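Local coordinates for protein probable chitinase (Chromobacterium violaceum, PDB 5JH8) that probably binds chitin and is likely to hydrolyse it at a site in a family 18 TIM barrel, at residues Tyr172-Ser177 with Lys211-Ile216; Ser144-Ser149 with Tyr159-Arg164. All coordinates share one frame; numbering follows the deposited sequence.

How the interactions relate
Interactions 1 and 2 follow one another along the chain and meet at neighbouring parallel strands of the barrel, 142-146 and 172-176. Both are largely buried, but interaction 1 lies nearer the centre of the chain, whereas interaction 2 joins a strand end and its following loop to the start of helix 163-169. Interaction 1 is mainly a backbone ladder with mostly aliphatic side chains, one tyrosine ring and a serine hydroxyl around it; interaction 2 depends on side chains, with a proline, a valine, two aromatic rings and a leucine in contact. The two touch directly: Q174 OE1 is 2.7 Å from S144 OG, a probable hydrogen bond, and M176 N probably bonds to V145 O.

Interaction 1 of 2, residues Tyr172-Ser177 with Lys211-Ile216; sequences YLQIMS and KILNGI. With HIS (histidine), chain F.
With CG anti to the carbonyl carbon (chi1 -62°), the ring of Y172 hangs beside its backbone N and meets L213, while S177 (chi1 52°) holds OG between its backbone N and carbonyl carbon, facing G215. Between these two contacts run parallel strands of the TIM barrel, 172-176 and 212-216, joined through helix 193-206 as a beta-alpha-beta unit. L173 straddles I212: its N bonds to K211 O at 2.8 Å, and its O receives L213 N at 2.9 Å. I175 N then bonds to L213 O at 2.9 Å.

Side chains divide between the two faces of the sheet. L213 and Q174 share one, where L213 packs on strand 3-8 and its CD2 lies 3.7 Å from Y172 CD1. L173 and I212 share the other, with L173 CB 4.0 Å from I212 CD1, and I175 CD1 reaches I212 CG2 at 3.5 Å; branched aliphatics suit this layer, where I212 packs against helix 193-206. Q174 is polar but buried, and its amide is satisfied by S144, S295 and Y178; its OE1 is 3.7 Å from CE1 of the bound histidine, whose pocket also includes M176, here a selenomethionine. Glycine suits position 215, where lacking a CB lets it sit close to I175 O. Beyond the ladder, S177 OG donates to G215 O at 2.7 Å, in the carbonyl plane and on a lone pair.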
# COMPACT_ATOMS: atom_id res chain seq x y z
N TYR A 172 10.96 -2.83 6.94
CA TYR A 172 10.61 -2.14 5.72
C TYR A 172 9.59 -1.06 6.02
O TYR A 172 8.72 -1.23 6.88
CB TYR A 172 9.94 -3.07 4.71
CG TYR A 172 10.79 -4.21 4.23
CD1 TYR A 172 11.65 -4.05 3.14
CD2 TYR A 172 10.74 -5.46 4.85
CE1 TYR A 172 12.43 -5.09 2.68
CE2 TYR A 172 11.51 -6.50 4.40
CZ TYR A 172 12.35 -6.31 3.30
OH TYR A 172 13.11 -7.37 2.85
N LEU A 173 9.68 0.04 5.27
CA LEU A 173 8.57 0.97 5.11
C LEU A 173 7.92 0.67 3.77
O LEU A 173 8.61 0.64 2.73
CB LEU A 173 8.98 2.44 5.14
CG LEU A 173 9.77 2.86 6.38
CD1 LEU A 173 9.98 4.35 6.38
CD2 LEU A 173 9.07 2.43 7.68
N GLN A 174 6.61 0.45 3.80
CA GLN A 174 5.81 0.25 2.59
C GLN A 174 5.31 1.64 2.21
O GLN A 174 4.37 2.16 2.83
CB GLN A 174 4.70 -0.77 2.83
CG GLN A 174 3.93 -1.16 1.59
CD GLN A 174 2.64 -0.40 1.37
OE1 GLN A 174 1.91 -0.06 2.30
NE2 GLN A 174 2.32 -0.18 0.11
N ILE A 175 5.96 2.27 1.24
CA ILE A 175 5.62 3.63 0.86
C ILE A 175 4.44 3.58 -0.09
O ILE A 175 4.55 3.07 -1.21
CB ILE A 175 6.81 4.35 0.22
CG1 ILE A 175 7.92 4.52 1.26
CG2 ILE A 175 6.35 5.70 -0.36
CD1 ILE A 175 9.08 5.34 0.78
N MSE A 176 3.31 4.13 0.35
CA MSE A 176 2.06 4.03 -0.40
C MSE A 176 2.06 5.07 -1.52
O MSE A 176 1.31 6.08 -1.47
CB MSE A 176 0.87 4.22 0.54
CG MSE A 176 0.81 3.14 1.59
SE MSE A 176 -0.50 3.48 2.98
CE MSE A 176 -1.97 4.05 1.86
N SER A 177 2.93 4.84 -2.50
CA SER A 177 3.10 5.77 -3.62
C SER A 177 2.01 5.57 -4.67
O SER A 177 2.25 5.28 -5.84
CB SER A 177 4.49 5.65 -4.23
OG SER A 177 4.85 4.33 -4.55
N LYS A 211 15.51 -0.87 2.94
CA LYS A 211 14.35 -0.98 3.80
C LYS A 211 13.12 -0.29 3.24
O LYS A 211 12.12 -0.17 3.94
CB LYS A 211 14.67 -0.38 5.17
CG LYS A 211 15.75 -1.08 5.94
CD LYS A 211 15.87 -0.40 7.29
CE LYS A 211 16.05 -1.39 8.39
NZ LYS A 211 16.00 -0.74 9.70
N ILE A 212 13.18 0.21 2.01
CA ILE A 212 12.05 0.87 1.38
C ILE A 212 11.44 -0.04 0.33
O ILE A 212 12.15 -0.63 -0.48
CB ILE A 212 12.50 2.20 0.76
CG1 ILE A 212 13.01 3.18 1.83
CG2 ILE A 212 11.40 2.81 -0.11
CD1 ILE A 212 12.00 3.61 2.84
N LEU A 213 10.11 -0.12 0.35
CA LEU A 213 9.33 -0.67 -0.76
C LEU A 213 8.56 0.49 -1.38
O LEU A 213 7.94 1.27 -0.65
CB LEU A 213 8.32 -1.71 -0.28
CG LEU A 213 8.83 -2.80 0.65
CD1 LEU A 213 7.65 -3.58 1.17
CD2 LEU A 213 9.82 -3.72 -0.07
N ASN A 214 8.60 0.64 -2.72
CA ASN A 214 7.64 1.53 -3.34
C ASN A 214 6.30 0.81 -3.48
O ASN A 214 6.15 -0.36 -3.11
CB ASN A 214 8.17 2.14 -4.64
CG ASN A 214 8.29 1.16 -5.77
OD1 ASN A 214 8.44 -0.03 -5.57
ND2 ASN A 214 8.23 1.68 -7.01
N GLY A 215 5.32 1.55 -3.97
CA GLY A 215 3.97 1.05 -4.13
C GLY A 215 3.46 1.32 -5.53
O GLY A 215 3.64 2.41 -6.08
N ILE A 216 2.82 0.30 -6.11
CA ILE A 216 2.28 0.38 -7.47
C ILE A 216 0.82 -0.04 -7.43
O ILE A 216 0.51 -1.12 -6.92
CB ILE A 216 3.06 -0.51 -8.45
CG1 ILE A 216 4.56 -0.20 -8.37
CG2 ILE A 216 2.50 -0.36 -9.86
CD1 ILE A 216 5.42 -1.14 -9.22
N HIS F . -6.33 2.11 1.06
CA HIS F . -6.40 0.88 1.84
C HIS F . -7.73 0.82 2.58
O HIS F . -8.38 1.84 2.83
CB HIS F . -5.23 0.79 2.81
CG HIS F . -3.91 0.55 2.15
ND1 HIS F . -2.80 0.10 2.83
CD2 HIS F . -3.51 0.73 0.86
CE1 HIS F . -1.78 -0.02 1.99
NE2 HIS F . -2.18 0.38 0.80
OXT HIS F . -8.18 -0.28 2.93

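Interaction 2 of 2, residues Ser144-Ser149 with Tyr159-Arg164; sequences SVPAFS and YGYDLR
The Y161 ring carries P146 on one face: CD of the proline stands 3.5 Å from the ring centroid and only 3° off the ring normal, a CH-pi contact almost exactly over the centre. The proline CG leans toward one side of the same ring, 3.6 Å from Y161 CE2. The F148 ring is used differently, for at its edge, near the ring plane, lies the backbone oxygen of Y161, 3.8 Å from F148 CZ. That oxygen thus faces the rim of C-H groups and not the pi cloud.

Proline suits its place because CD, bonded to the ring nitrogen, carries slightly positive hydrogens that favour an aromatic face. Tyrosine offers that face while its hydroxyl reaches a polar partner: Y161 OH is hydrogen-bonded to F112 O, which restrains the far end of the ring. V145 CG1, in one of two conformers, approaches Y161 CD1 at 4.1 Å.

A chi1 of 56° swings the F148 ring in over its own backbone and on toward segment 159-164. There L163 completes the patch, its CD1 3.7 Å from F148 CZ, the leucine and the ring running antiparallel alongside one another. Y202 of helix 193-206 meets the F148 ring, and L163 packs on that helix residue too. Just before L163, D162 serves as N-cap, its OD1 bonded to A165 N; the two neighbours point to different sides, L163 into the contact and D162 away from it. The arrangement belongs to a beta-alpha connection of the TIM barrel, in which the end of strand 142-146 and the loop after it pack against the chain entering helix 163-169.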
# COMPACT_ATOMS: atom_id res chain seq x y z
N SER A 144 3.38 0.65 6.82
CA SER A 144 2.84 1.36 5.66
C SER A 144 2.77 2.84 5.98
O SER A 144 2.26 3.23 7.03
CB SER A 144 1.46 0.82 5.30
OG SER A 144 1.53 -0.56 4.93
N VAL A 145 3.34 3.67 5.12
CA VAL A 145 3.31 5.11 5.34
C VAL A 145 2.82 5.81 4.10
O VAL A 145 2.98 5.31 2.98
CB VAL A 145 4.68 5.66 5.75
CG1 VAL A 145 5.15 5.02 7.03
CG2 VAL A 145 5.69 5.47 4.64
N PRO A 146 2.23 6.99 4.26
CA PRO A 146 1.88 7.81 3.09
C PRO A 146 3.14 8.26 2.38
O PRO A 146 4.19 8.44 2.99
CB PRO A 146 1.12 9.00 3.70
CG PRO A 146 0.78 8.61 5.08
CD PRO A 146 1.79 7.62 5.52
N ALA A 147 2.99 8.50 1.08
CA ALA A 147 4.08 8.90 0.20
C ALA A 147 4.07 10.42 0.06
O ALA A 147 3.05 11.01 -0.34
CB ALA A 147 3.90 8.26 -1.17
N PHE A 148 5.21 11.03 0.38
CA PHE A 148 5.34 12.49 0.30
C PHE A 148 6.81 12.85 0.25
O PHE A 148 7.69 12.01 0.47
CB PHE A 148 4.63 13.20 1.47
CG PHE A 148 5.09 12.75 2.84
CD1 PHE A 148 6.17 13.35 3.46
CD2 PHE A 148 4.43 11.73 3.51
CE1 PHE A 148 6.58 12.94 4.70
CE2 PHE A 148 4.83 11.34 4.76
CZ PHE A 148 5.92 11.93 5.35
N SER A 149 7.08 14.12 -0.06
CA SER A 149 8.45 14.63 -0.09
C SER A 149 8.55 15.85 0.81
O SER A 149 7.63 16.16 1.56
CB SER A 149 8.90 14.93 -1.53
OG SER A 149 8.15 15.97 -2.14
N TYR A 159 2.71 14.88 8.89
CA TYR A 159 3.66 15.16 9.94
C TYR A 159 3.70 14.06 11.00
O TYR A 159 4.71 13.91 11.69
CB TYR A 159 3.38 16.52 10.59
CG TYR A 159 4.47 16.95 11.54
CD1 TYR A 159 5.72 17.33 11.07
CD2 TYR A 159 4.26 16.98 12.91
CE1 TYR A 159 6.72 17.70 11.93
CE2 TYR A 159 5.25 17.36 13.79
CZ TYR A 159 6.49 17.72 13.29
OH TYR A 159 7.50 18.11 14.13
N GLY A 160 2.64 13.27 11.15
CA GLY A 160 2.69 12.16 12.09
C GLY A 160 3.68 11.07 11.73
O GLY A 160 3.95 10.21 12.56
N TYR A 161 4.22 11.10 10.50
CA TYR A 161 5.10 10.05 9.99
C TYR A 161 6.53 10.58 9.87
O TYR A 161 6.85 11.36 8.96
CB TYR A 161 4.58 9.53 8.66
CG TYR A 161 3.18 8.99 8.76
CD1 TYR A 161 2.95 7.68 9.15
CD2 TYR A 161 2.09 9.80 8.52
CE1 TYR A 161 1.68 7.17 9.27
CE2 TYR A 161 0.80 9.32 8.66
CZ TYR A 161 0.59 7.99 9.02
OH TYR A 161 -0.71 7.55 9.15
N ASP A 162 7.38 10.17 10.80
CA ASP A 162 8.79 10.55 10.83
C ASP A 162 9.54 9.38 10.18
O ASP A 162 9.83 8.37 10.82
CB ASP A 162 9.21 10.73 12.28
CG ASP A 162 10.67 11.10 12.46
OD1 ASP A 162 11.49 10.92 11.52
OD2 ASP A 162 11.00 11.57 13.57
N LEU A 163 9.79 9.49 8.87
CA LEU A 163 10.36 8.35 8.15
C LEU A 163 11.71 7.94 8.71
O LEU A 163 12.03 6.75 8.78
CB LEU A 163 10.50 8.64 6.66
CG LEU A 163 9.29 8.29 5.79
CD1 LEU A 163 8.06 9.08 6.14
CD2 LEU A 163 9.63 8.46 4.33
N ARG A 164 12.54 8.92 9.07
CA ARG A 164 13.84 8.58 9.63
C ARG A 164 13.69 7.67 10.85
O ARG A 164 14.36 6.63 10.96
CB ARG A 164 14.62 9.84 9.98
CG ARG A 164 16.09 9.62 10.27
CD ARG A 164 16.85 10.95 10.48
NE ARG A 164 17.10 11.68 9.24
CZ ARG A 164 18.15 11.49 8.45
NH1 ARG A 164 19.09 10.59 8.77
NH2 ARG A 164 18.28 12.19 7.34